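Alpha-L-arabinosidase (Xanthomonas axonopodis pv. citri, PDB 6D25) probably hydrolyses alpha-L-arabinofuranosyl side groups from arabinoxylans, including internally di-substituted ones, as a trimeric GH51 arabinofuranosidase. Local coordinates at residues Phe49-Glu54 against His396-Tyr401; Val91-Trp96 against Gln149-Gly154. All blocks are in the same frame, centred on the assembly; numbering follows the deposited sequence.

Contact 1 (Phe49-Glu54 against His396-Tyr401); sequences FGQFAE and HVFALY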
loop_
_atom_site.group_PDB
_atom_site.type_symbol
_atom_site.label_atom_id
_atom_site.label_comp_id
_atom_site.label_asym_id
_atom_site.label_seq_id
_atom_site.Cartn_x
_atom_site.Cartn_y
_atom_site.Cartn_z
ATOM N N PHE A 49 -26.956 8.934 18.773
ATOM C CA PHE A 49 -26.591 8.739 20.183
ATOM C C PHE A 49 -25.533 7.642 20.331
ATOM O O PHE A 49 -25.436 7.027 21.404
ATOM C CB PHE A 49 -27.869 8.422 20.978
ATOM C CG PHE A 49 -28.838 9.579 20.913
ATOM C CD1 PHE A 49 -28.631 10.701 21.690
ATOM C CD2 PHE A 49 -29.848 9.613 19.972
ATOM C CE1 PHE A 49 -29.458 11.820 21.565
ATOM C CE2 PHE A 49 -30.715 10.689 19.892
ATOM C CZ PHE A 49 -30.491 11.820 20.659
ATOM N N GLY A 50 -24.740 7.421 19.290
ATOM C CA GLY A 50 -23.677 6.426 19.332
ATOM C C GLY A 50 -22.614 6.741 20.369
ATOM O O GLY A 50 -22.389 7.927 20.783
ATOM N N GLN A 51 -21.983 5.651 20.832
ATOM C CA GLN A 51 -20.882 5.700 21.768
ATOM C C GLN A 51 -19.616 5.203 21.047
ATOM O O GLN A 51 -19.660 4.675 19.935
ATOM C CB GLN A 51 -21.190 4.849 22.998
ATOM C CG GLN A 51 -22.472 5.236 23.746
ATOM C CD GLN A 51 -22.329 6.487 24.589
ATOM O OE1 GLN A 51 -21.228 6.941 24.905
ATOM N NE2 GLN A 51 -23.462 7.067 24.961
ATOM N N PHE A 52 -18.486 5.408 21.709
ATOM C CA PHE A 52 -17.181 5.189 21.133
ATOM C C PHE A 52 -16.241 4.728 22.236
ATOM O O PHE A 52 -15.957 5.483 23.160
ATOM C CB PHE A 52 -16.741 6.497 20.458
ATOM C CG PHE A 52 -15.327 6.573 19.967
ATOM C CD1 PHE A 52 -14.634 5.429 19.564
ATOM C CD2 PHE A 52 -14.693 7.803 19.893
ATOM C CE1 PHE A 52 -13.317 5.530 19.145
ATOM C CE2 PHE A 52 -13.365 7.889 19.477
ATOM C CZ PHE A 52 -12.692 6.757 19.101
ATOM N N ALA A 53 -15.765 3.478 22.129
ATOM C CA ALA A 53 -14.933 2.877 23.146
ATOM C C ALA A 53 -13.588 2.444 22.553
ATOM O O ALA A 53 -13.433 1.265 22.139
ATOM C CB ALA A 53 -15.660 1.722 23.768
ATOM N N GLU A 54 -12.613 3.356 22.536
ATOM C CA GLU A 54 -11.277 3.054 22.083
ATOM C C GLU A 54 -10.539 2.299 23.179
ATOM O O GLU A 54 -10.796 2.507 24.372
ATOM C CB GLU A 54 -10.521 4.345 21.742
ATOM C CG GLU A 54 -9.124 4.161 21.159
ATOM C CD GLU A 54 -8.528 5.403 20.513
ATOM O OE1 GLU A 54 -9.154 6.489 20.638
ATOM O OE2 GLU A 54 -7.435 5.309 19.890
ATOM N N HIS A 396 -26.639 11.926 31.750
ATOM C CA HIS A 396 -28.010 12.352 32.022
ATOM C C HIS A 396 -28.591 13.067 30.804
ATOM O O HIS A 396 -29.804 12.990 30.588
ATOM C CB HIS A 396 -28.067 13.230 33.264
ATOM C CG HIS A 396 -27.679 12.494 34.501
ATOM N ND1 HIS A 396 -28.250 11.279 34.858
ATOM C CD2 HIS A 396 -26.775 12.779 35.470
ATOM C CE1 HIS A 396 -27.759 10.887 36.018
ATOM N NE2 HIS A 396 -26.811 11.760 36.376
ATOM N N VAL A 397 -27.771 13.735 30.001
ATOM C CA VAL A 397 -28.313 14.359 28.787
ATOM C C VAL A 397 -28.683 13.278 27.748
ATOM O O VAL A 397 -29.754 13.365 27.109
ATOM C CB VAL A 397 -27.357 15.404 28.206
ATOM C CG1 VAL A 397 -28.000 16.085 26.996
ATOM C CG2 VAL A 397 -26.973 16.454 29.234
ATOM N N PHE A 398 -27.859 12.253 27.594
ATOM C CA PHE A 398 -28.242 11.094 26.745
ATOM C C PHE A 398 -29.571 10.502 27.231
ATOM O O PHE A 398 -30.440 10.197 26.393
ATOM C CB PHE A 398 -27.140 10.029 26.715
ATOM C CG PHE A 398 -26.022 10.343 25.749
ATOM C CD1 PHE A 398 -25.116 11.354 25.995
ATOM C CD2 PHE A 398 -25.900 9.630 24.559
ATOM C CE1 PHE A 398 -24.107 11.637 25.091
ATOM C CE2 PHE A 398 -24.892 9.915 23.655
ATOM C CZ PHE A 398 -24.001 10.904 23.915
ATOM N N ALA A 399 -29.731 10.367 28.557
ATOM C CA ALA A 399 -30.982 9.859 29.131
ATOM C C ALA A 399 -32.153 10.801 28.789
ATOM O O ALA A 399 -33.183 10.348 28.338
ATOM C CB ALA A 399 -30.868 9.687 30.630
ATOM N N LEU A 400 -31.984 12.106 28.972
ATOM C CA LEU A 400 -33.087 13.069 28.730
ATOM C C LEU A 400 -33.517 13.027 27.263
ATOM O O LEU A 400 -34.680 13.219 26.987
ATOM C CB LEU A 400 -32.671 14.502 29.076
ATOM C CG LEU A 400 -32.638 14.822 30.583
ATOM C CD1 LEU A 400 -32.130 16.244 30.836
ATOM C CD2 LEU A 400 -33.971 14.598 31.283
ATOM N N TYR A 401 -32.567 12.848 26.348
ATOM C CA TYR A 401 -32.862 12.894 24.931
ATOM C C TYR A 401 -33.232 11.514 24.375
ATOM O O TYR A 401 -33.368 11.366 23.162
ATOM C CB TYR A 401 -31.694 13.488 24.138
ATOM C CG TYR A 401 -31.631 14.986 24.105
ATOM C CD1 TYR A 401 -31.186 15.731 25.189
ATOM C CD2 TYR A 401 -31.941 15.684 22.957
ATOM C CE1 TYR A 401 -31.097 17.114 25.157
ATOM C CE2 TYR A 401 -31.860 17.065 22.896
ATOM C CZ TYR A 401 -31.410 17.785 23.988
ATOM O OH TYR A 401 -31.286 19.158 23.878
#

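Contact 2 (Val91-Trp96 against Gln149-Gly154); sequences VPNIRW and QAYIAG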
loop_
_atom_site.group_PDB
_atom_site.type_symbol
_atom_site.label_atom_id
_atom_site.label_comp_id
_atom_site.label_asym_id
_atom_site.label_seq_id
_atom_site.Cartn_x
_atom_site.Cartn_y
_atom_site.Cartn_z
ATOM N N VAL A 91 -28.178 2.487 24.382
ATOM C CA VAL A 91 -27.076 2.750 23.470
ATOM C C VAL A 91 -27.406 2.126 22.109
ATOM O O VAL A 91 -27.658 0.942 22.032
ATOM C CB VAL A 91 -25.750 2.224 24.033
ATOM C CG1 VAL A 91 -24.645 2.365 23.002
ATOM C CG2 VAL A 91 -25.357 2.906 25.336
ATOM N N PRO A 92 -27.317 2.908 21.024
ATOM C CA PRO A 92 -27.712 2.389 19.700
ATOM C C PRO A 92 -26.587 1.658 18.949
ATOM O O PRO A 92 -26.822 0.682 18.206
ATOM C CB PRO A 92 -28.104 3.658 18.921
ATOM C CG PRO A 92 -27.187 4.720 19.498
ATOM C CD PRO A 92 -27.128 4.357 20.980
ATOM N N ASN A 93 -25.359 2.130 19.132
ATOM C CA ASN A 93 -24.150 1.479 18.559
ATOM C C ASN A 93 -22.945 1.911 19.385
ATOM O O ASN A 93 -22.990 2.968 20.054
ATOM C CB ASN A 93 -23.968 1.779 17.074
ATOM C CG ASN A 93 -23.350 3.126 16.789
ATOM O OD1 ASN A 93 -22.129 3.316 16.973
ATOM N ND2 ASN A 93 -24.148 4.046 16.269
ATOM N N ILE A 94 -21.912 1.077 19.349
ATOM C CA ILE A 94 -20.610 1.416 19.902
ATOM C C ILE A 94 -19.558 1.207 18.814
ATOM O O ILE A 94 -19.475 0.100 18.236
ATOM C CB ILE A 94 -20.255 0.556 21.127
ATOM C CG1 ILE A 94 -21.306 0.660 22.232
ATOM C CG2 ILE A 94 -18.856 0.941 21.631
ATOM C CD1 ILE A 94 -21.085 -0.320 23.383
ATOM N N ARG A 95 -18.747 2.233 18.597
ATOM C CA ARG A 95 -17.581 2.146 17.703
ATOM C C ARG A 95 -16.372 1.637 18.490
ATOM O O ARG A 95 -16.089 2.138 19.584
ATOM C CB ARG A 95 -17.250 3.499 17.068
ATOM C CG ARG A 95 -16.071 3.360 16.114
ATOM C CD ARG A 95 -15.684 4.422 15.088
ATOM N NE ARG A 95 -15.316 5.646 15.662
ATOM C CZ ARG A 95 -14.310 6.451 15.295
ATOM N NH1 ARG A 95 -13.369 6.142 14.386
ATOM N NH2 ARG A 95 -14.255 7.602 15.928
ATOM N N TRP A 96 -15.692 0.640 17.947
ATOM C CA TRP A 96 -14.576 -0.030 18.580
ATOM C C TRP A 96 -13.678 -0.626 17.497
ATOM O O TRP A 96 -14.215 -1.056 16.477
ATOM C CB TRP A 96 -15.124 -1.105 19.538
ATOM C CG TRP A 96 -14.127 -2.066 20.094
ATOM C CD1 TRP A 96 -13.472 -1.952 21.287
ATOM C CD2 TRP A 96 -13.701 -3.316 19.532
ATOM N NE1 TRP A 96 -12.664 -3.038 21.488
ATOM C CE2 TRP A 96 -12.774 -3.880 20.435
ATOM C CE3 TRP A 96 -13.985 -4.008 18.355
ATOM C CZ2 TRP A 96 -12.127 -5.084 20.187
ATOM C CZ3 TRP A 96 -13.370 -5.224 18.117
ATOM C CH2 TRP A 96 -12.427 -5.737 19.005
ATOM N N GLN A 149 -25.749 -2.171 18.483
ATOM C CA GLN A 149 -25.104 -2.517 17.215
ATOM C C GLN A 149 -23.591 -2.303 17.316
ATOM O O GLN A 149 -23.128 -1.357 17.957
ATOM C CB GLN A 149 -25.704 -1.699 16.072
ATOM C CG GLN A 149 -27.137 -2.106 15.722
ATOM C CD GLN A 149 -27.648 -1.291 14.550
ATOM O OE1 GLN A 149 -27.466 -0.074 14.481
ATOM N NE2 GLN A 149 -28.204 -1.959 13.558
ATOM N N ALA A 150 -22.826 -3.145 16.625
ATOM C CA ALA A 150 -21.378 -3.018 16.532
ATOM C C ALA A 150 -21.034 -2.100 15.352
ATOM O O ALA A 150 -21.516 -2.310 14.227
ATOM C CB ALA A 150 -20.770 -4.384 16.308
ATOM N N TYR A 151 -20.189 -1.106 15.601
ATOM C CA TYR A 151 -19.568 -0.304 14.602
ATOM C C TYR A 151 -18.060 -0.603 14.672
ATOM O O TYR A 151 -17.364 -0.118 15.565
ATOM C CB TYR A 151 -19.955 1.153 14.847
ATOM C CG TYR A 151 -19.312 2.206 13.971
ATOM C CD1 TYR A 151 -18.458 1.900 12.931
ATOM C CD2 TYR A 151 -19.627 3.540 14.187
ATOM C CE1 TYR A 151 -17.911 2.907 12.152
ATOM C CE2 TYR A 151 -19.084 4.556 13.405
ATOM C CZ TYR A 151 -18.220 4.242 12.384
ATOM O OH TYR A 151 -17.662 5.236 11.638
ATOM N N ILE A 152 -17.567 -1.442 13.772
ATOM C CA ILE A 152 -16.198 -1.937 13.832
ATOM C C ILE A 152 -15.302 -0.982 13.062
ATOM O O ILE A 152 -15.615 -0.670 11.930
ATOM C CB ILE A 152 -16.109 -3.358 13.240
ATOM C CG1 ILE A 152 -16.909 -4.359 14.065
ATOM C CG2 ILE A 152 -14.642 -3.797 13.072
ATOM C CD1 ILE A 152 -16.358 -4.572 15.450
ATOM N N ALA A 153 -14.179 -0.593 13.652
ATOM C CA ALA A 153 -13.173 0.281 13.018
ATOM C C ALA A 153 -12.027 -0.588 12.506
ATOM O O ALA A 153 -11.296 -1.184 13.298
ATOM C CB ALA A 153 -12.684 1.328 13.976
ATOM N N GLY A 154 -11.907 -0.672 11.178
ATOM C CA GLY A 154 -10.885 -1.521 10.542
ATOM C C GLY A 154 -9.567 -0.798 10.287
ATOM O O GLY A 154 -9.485 0.454 10.177
#

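Contact 1 (Phe49-Glu54 against His396-Tyr401)
Phe49 and Phe398 bury more surface than any other residues here, and CD2 of Phe398 approaches the edge of the Phe49 ring. Their side chains slide past each other in opposite directions, which brings Phe49 CD1 to 4.1 Å from Phe398 CD2. At the edge of the Phe398 ring lies the backbone O of Phe49, in the ring plane and 3.7 Å from CE2 of Phe398, an arrangement that probably suits the slightly positive aromatic rim. Phe49 thus uses both its ring and its backbone. Its CG sits beside the backbone N and opposite the carbonyl carbon (chi1 -62°), which carries the ring on to the end of the helix. There CE1 of Phe49 comes within 3.8 Å of Tyr401 CB, the two side chains crossing at about a right angle. Tyr401 is the first residue to leave the helical conformation, and beyond CB its side chain leads away from Phe49 to a hydrogen bond between OH and Asp357. Gln51 reaches Phe398 from the opposite direction through a side chain bent at chi2 (-76°). Its NE2 approaches the ring obliquely, 3.4 Å from CE2 of Phe398, with the amide and ring planes 42° apart; this is packing, and NE2 finds its hydrogen bond elsewhere. The contact is buried, and Phe356 of helix 346-361 also meets the rings of Phe49, Phe398 and Tyr401, making an aromatic cluster. The contact packs helix 393-400 against strand 51-52 and the residues leading into it; there Gly50 pairs through its backbone with Ile371 and Gln51 O accepts a bond from Asn370 ND2, both of strand 366-371, while Gln51 pairs on the other side with strand 93-96, and strand 468-473 touches the helix through His396, Val397 and Leu400.

Contact 2 (Val91-Trp96 against Gln149-Gly154)
With CG trans to the backbone N in both (chi1 -178° and 175°), Arg95 and Tyr151 run side by side on the same face of the sheet, from neighbouring parallel strands of the (beta/alpha)8 barrel. CD of Arg95 lies over one face of the Tyr151 ring in a CH-pi contact, 3.8 Å from the centroid, offset toward the rim. Beyond it the chain bends at chi3, and the guanidinium goes on to a salt bridge with Glu324. Asn93 shares this inward face: its OD1, bonded to Asn370, sits in plane at the edge of the same tyrosine ring, 3.8 Å from CD2 of Tyr151. The backbones are joined by five hydrogen bonds, from Gln149 N to Pro92 O at 3.1 Å through to Ala153 N to Trp96 O at 2.9 Å. Tyr151 is gripped at both ends, since its N gives to Ile94 O and its O takes from Trp96 N. The face bearing Ile94, Ala150, Trp96 and Ile152 turns to the surrounding helices 136-146 and 161-172, the first of which makes the beta-alpha-beta crossover between the strands. On that side CD1 of Ile152 meets the indole of Trp96 at its edge, in plane, 3.8 Å from CE3.

The centres of the two contacts lie 13 Å apart, joined by adjacent strands of one parallel eight-stranded barrel. In chain order strand 51-52 comes first, then 93-96 and 149-154, and last helix 393-400, so contact 2 falls wholly within the span that contact 1 bridges. Contact 2 pairs the second and third barrel strands, close in sequence, whereas contact 1 brings residues some 340 positions apart together near the seam where the first strand meets the last, 366-371. Backbone bonding of Gln51 and Ala53 to Arg95 ties the two sites directly. Together they run from the helix that follows the final strand, past the seam, along three consecutive strands of the barrel wall of this glycoside hydrolase.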